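Local structure of probable glucarate dehydratase (3VDG) at residues Leu289-Asn292 against Met293-Val296; Val295-Phe298 against Asp299-Pro302. The protein probably acts as a glucarate dehydratase, a lyase of the enolase superfamily that eliminates water from a sugar-acid substrate at a metal-binding site. All coordinates share one frame; numbering follows the deposited sequence.

Contact 1. Residues Leu289-Asn292 against Met293-Val296. With NA (sodium ion), chain C; FMT (formic acid), chain B.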
# COMPACT_ATOMS: atom_id res chain seq x y z
N LEU A 289 21.53 8.53 4.90
CA LEU A 289 21.07 9.72 4.19
C LEU A 289 19.56 9.64 4.04
O LEU A 289 19.01 8.57 3.75
CB LEU A 289 21.69 9.80 2.79
CG LEU A 289 23.22 9.94 2.74
CD1 LEU A 289 23.60 10.41 1.33
CD2 LEU A 289 23.67 10.96 3.79
N ALA A 290 18.91 10.78 4.21
CA ALA A 290 17.47 10.91 4.02
C ALA A 290 17.20 11.87 2.89
O ALA A 290 18.06 12.68 2.54
CB ALA A 290 16.83 11.43 5.30
N THR A 291 16.00 11.81 2.30
CA THR A 291 15.67 12.77 1.27
C THR A 291 14.19 13.16 1.25
O THR A 291 13.32 12.35 1.59
CB THR A 291 16.00 12.21 -0.12
OG1 THR A 291 15.81 13.26 -1.09
CG2 THR A 291 15.05 11.06 -0.45
N ASN A 292 13.92 14.40 0.87
CA ASN A 292 12.63 14.80 0.31
C ASN A 292 12.86 15.64 -0.93
O ASN A 292 12.10 16.58 -1.19
CB ASN A 292 11.81 15.61 1.30
CG ASN A 292 12.59 16.77 1.88
OD1 ASN A 292 12.97 16.74 3.05
ND2 ASN A 292 12.84 17.80 1.08
N MET A 293 13.91 15.35 -1.67
CA MET A 293 14.19 16.11 -2.87
C MET A 293 14.44 15.19 -4.04
O MET A 293 13.94 15.45 -5.12
CB MET A 293 15.38 17.06 -2.67
CG MET A 293 15.08 18.22 -1.74
SD MET A 293 16.54 19.26 -1.46
CE MET A 293 16.55 20.17 -3.00
N CYS A 294 15.18 14.11 -3.85
CA CYS A 294 15.44 13.24 -5.00
C CYS A 294 14.50 12.04 -5.05
O CYS A 294 14.52 11.28 -6.02
CB CYS A 294 16.92 12.84 -5.10
SG CYS A 294 17.54 11.94 -3.67
N VAL A 295 13.69 11.86 -4.02
CA VAL A 295 12.58 10.89 -4.05
C VAL A 295 11.29 11.57 -3.54
O VAL A 295 11.06 11.65 -2.32
CB VAL A 295 12.88 9.64 -3.17
CG1 VAL A 295 11.73 8.64 -3.29
CG2 VAL A 295 14.17 8.96 -3.61
N VAL A 296 10.47 12.05 -4.46
CA VAL A 296 9.26 12.80 -4.13
C VAL A 296 8.06 12.29 -4.92
O VAL A 296 6.96 12.88 -4.86
CB VAL A 296 9.45 14.33 -4.36
CG1 VAL A 296 10.48 14.91 -3.41
CG2 VAL A 296 9.83 14.62 -5.81
NA NA C . 14.40 17.94 4.20
C FMT B . 12.39 21.84 2.37
O1 FMT B . 13.15 20.90 2.57
O2 FMT B . 11.15 21.61 1.91
O HOH W 1 15.60 18.42 2.21
O HOH W 2 12.85 19.57 4.66
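Thr-291 reaches round a tight local turn to Met-293 and Cys-294, just where strand 289-291 of the barrel ends and the loop toward helix 301-307 begins. Its OG1 accepts two backbone N-H groups: Met-293 N stands 2.9 Å from Thr-291 OG1, on a nearly straight bond (172°), and Cys-294 N lies 3.0 Å from the same atom. The bond from Met-293 N, two residues on, defines an ST turn; that from Cys-294 N adds a second grip on the same oxygen. OG1 points away from the backbone N (chi1 -172°), on the carbonyl side and so toward the chain ahead. It is also hydrogen-bonded to Asp-270, whose carboxylate takes the N-H of Asn-292 as well. Threonine suits the place because its methyl does separate work: Thr-291 CG2 packs 3.8 Å from Val-295 CB, the two side chains crossing at about a right angle. The backbone oxygen of Asn-292 is buried with no hydrogen-bond partner in the model, and Val-296 CG1 comes close, 3.2 Å from Asn-292 O. The amide of Asn-292 turns the other way. Its OD1 binds the sodium ion at 2.2 Å, while ND2 makes weak hydrogen bonds to a metal-bound water and to a formate oxygen. With Asp-244 and Glu-269, Asn-292 completes the protein ligands at the C-terminal ends of three barrel strands, the arrangement of the enolase-superfamily metal site, where magnesium is usual.

Contact 2. Residues Val295-Phe298 against Asp299-Pro302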
# COMPACT_ATOMS: atom_id res chain seq x y z
N VAL A 295 13.69 11.86 -4.02
CA VAL A 295 12.58 10.89 -4.05
C VAL A 295 11.29 11.57 -3.54
O VAL A 295 11.06 11.65 -2.32
CB VAL A 295 12.88 9.64 -3.17
CG1 VAL A 295 11.73 8.64 -3.29
CG2 VAL A 295 14.17 8.96 -3.61
N VAL A 296 10.47 12.05 -4.46
CA VAL A 296 9.26 12.80 -4.13
C VAL A 296 8.06 12.29 -4.92
O VAL A 296 6.96 12.88 -4.86
CB VAL A 296 9.45 14.33 -4.36
CG1 VAL A 296 10.48 14.91 -3.41
CG2 VAL A 296 9.83 14.62 -5.81
N ALA A 297 8.26 11.20 -5.65
CA ALA A 297 7.19 10.60 -6.48
C ALA A 297 7.45 9.11 -6.63
O ALA A 297 8.61 8.67 -6.59
CB ALA A 297 7.14 11.26 -7.85
N PHE A 298 6.39 8.32 -6.80
CA PHE A 298 6.58 6.87 -6.90
C PHE A 298 7.54 6.48 -8.02
O PHE A 298 8.33 5.55 -7.85
CB PHE A 298 5.23 6.13 -7.04
CG PHE A 298 4.39 6.17 -5.78
CD1 PHE A 298 4.65 5.29 -4.74
CD2 PHE A 298 3.40 7.12 -5.63
CE1 PHE A 298 3.90 5.33 -3.57
CE2 PHE A 298 2.64 7.16 -4.47
CZ PHE A 298 2.89 6.27 -3.43
N ASP A 299 7.49 7.15 -9.16
CA ASP A 299 8.37 6.70 -10.26
C ASP A 299 9.86 6.95 -10.05
O ASP A 299 10.70 6.52 -10.84
CB ASP A 299 7.89 7.18 -11.64
CG ASP A 299 7.91 8.68 -11.78
OD1 ASP A 299 7.17 9.19 -12.65
OD2 ASP A 299 8.66 9.35 -11.04
N GLN A 300 10.21 7.63 -8.96
CA GLN A 300 11.62 7.81 -8.61
C GLN A 300 12.14 6.71 -7.70
O GLN A 300 13.35 6.55 -7.53
CB GLN A 300 11.83 9.18 -7.96
CG GLN A 300 11.64 10.32 -8.94
CD GLN A 300 11.32 11.63 -8.24
OE1 GLN A 300 11.27 11.69 -7.01
NE2 GLN A 300 11.08 12.66 -9.01
N LEU A 301 11.24 5.94 -7.11
CA LEU A 301 11.70 4.91 -6.15
C LEU A 301 12.62 3.83 -6.76
O LEU A 301 13.63 3.47 -6.17
CB LEU A 301 10.49 4.25 -5.45
CG LEU A 301 9.91 5.13 -4.33
CD1 LEU A 301 8.50 4.66 -3.97
CD2 LEU A 301 10.82 5.13 -3.11
N PRO A 302 12.26 3.31 -7.94
CA PRO A 302 13.11 2.22 -8.46
C PRO A 302 14.58 2.65 -8.67
O PRO A 302 15.49 1.89 -8.35
CB PRO A 302 12.45 1.85 -9.78
CG PRO A 302 11.01 2.26 -9.62
CD PRO A 302 11.02 3.47 -8.72
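Gln-300 reaches back to the backbone of Val-296 and Ala-297 at a loop-to-helix junction, where two overlapping beta turns lead into helix 301-307 of a beta-alpha unit in the barrel. Gln-300 N is 3.0 Å from Ala-297 O, and one residue on Leu-301 N lies 3.0 Å from Phe-298 O. Both donors sit well above the plane of the carbonyl they bind, by 51° and 55°. Proline is suited to the next position: Pro-302 has no N-H to offer, and its CD instead rests against Phe-298 O.

The packed side is apolar. Leu-301 spreads its two methyls between two neighbours, with CD2 3.6 Å from Val-295 CG1 and CD1 4.0 Å from Phe-298 CD1. Against Val-295 it crosses at about a right angle, whereas Phe-298 runs beside it in the same direction. A large ring fits here because Trp-320 meets it edge-to-face and helix 323-336 covers it; Thr-335 of the second subunit touches both Phe-298 and Leu-301.

The other side is looser and more polar. Asp-299 is exposed, as suits a carboxylate, and contributes little beyond its OD2 at 4.0 Å from Ala-297 CB. Gln-300 lies between these extremes, partly open to solvent. Its CG is held beside the backbone N (chi1 -69°) and the chain then extends, long enough to carry the amide back to the loop. NE2 makes a weak hydrogen bond to Ser-128. OE1 also draws a weak bond from Ala-297 N, but its main partner is Val-296 N, 2.7 Å from Gln-300 OE1 and nearly in line with the amide C=O bond.

Contacts 1 and 2 share Val-295 and Val-296 and together span the connection from strand 289-291 to helix 301-307; their centres lie 9 Å apart. Both are largely buried, but in different surroundings. Contact 1 lies nearer the middle of the chain; its asparagine amide serves the metal, while its threonine hydroxyl holds the turn. Contact 2 lies farther out: hydrophobic residues face the second subunit, while an exposed aspartate marks the solvent side. In each, a side-chain oxygen gathers two backbone N-H groups, from residues ahead of Thr-291 in contact 1 and behind Gln-300 in contact 2, though one of the two at Gln-300 is weak. The two meet where Cys-294 O packs near Gln-300 OE1.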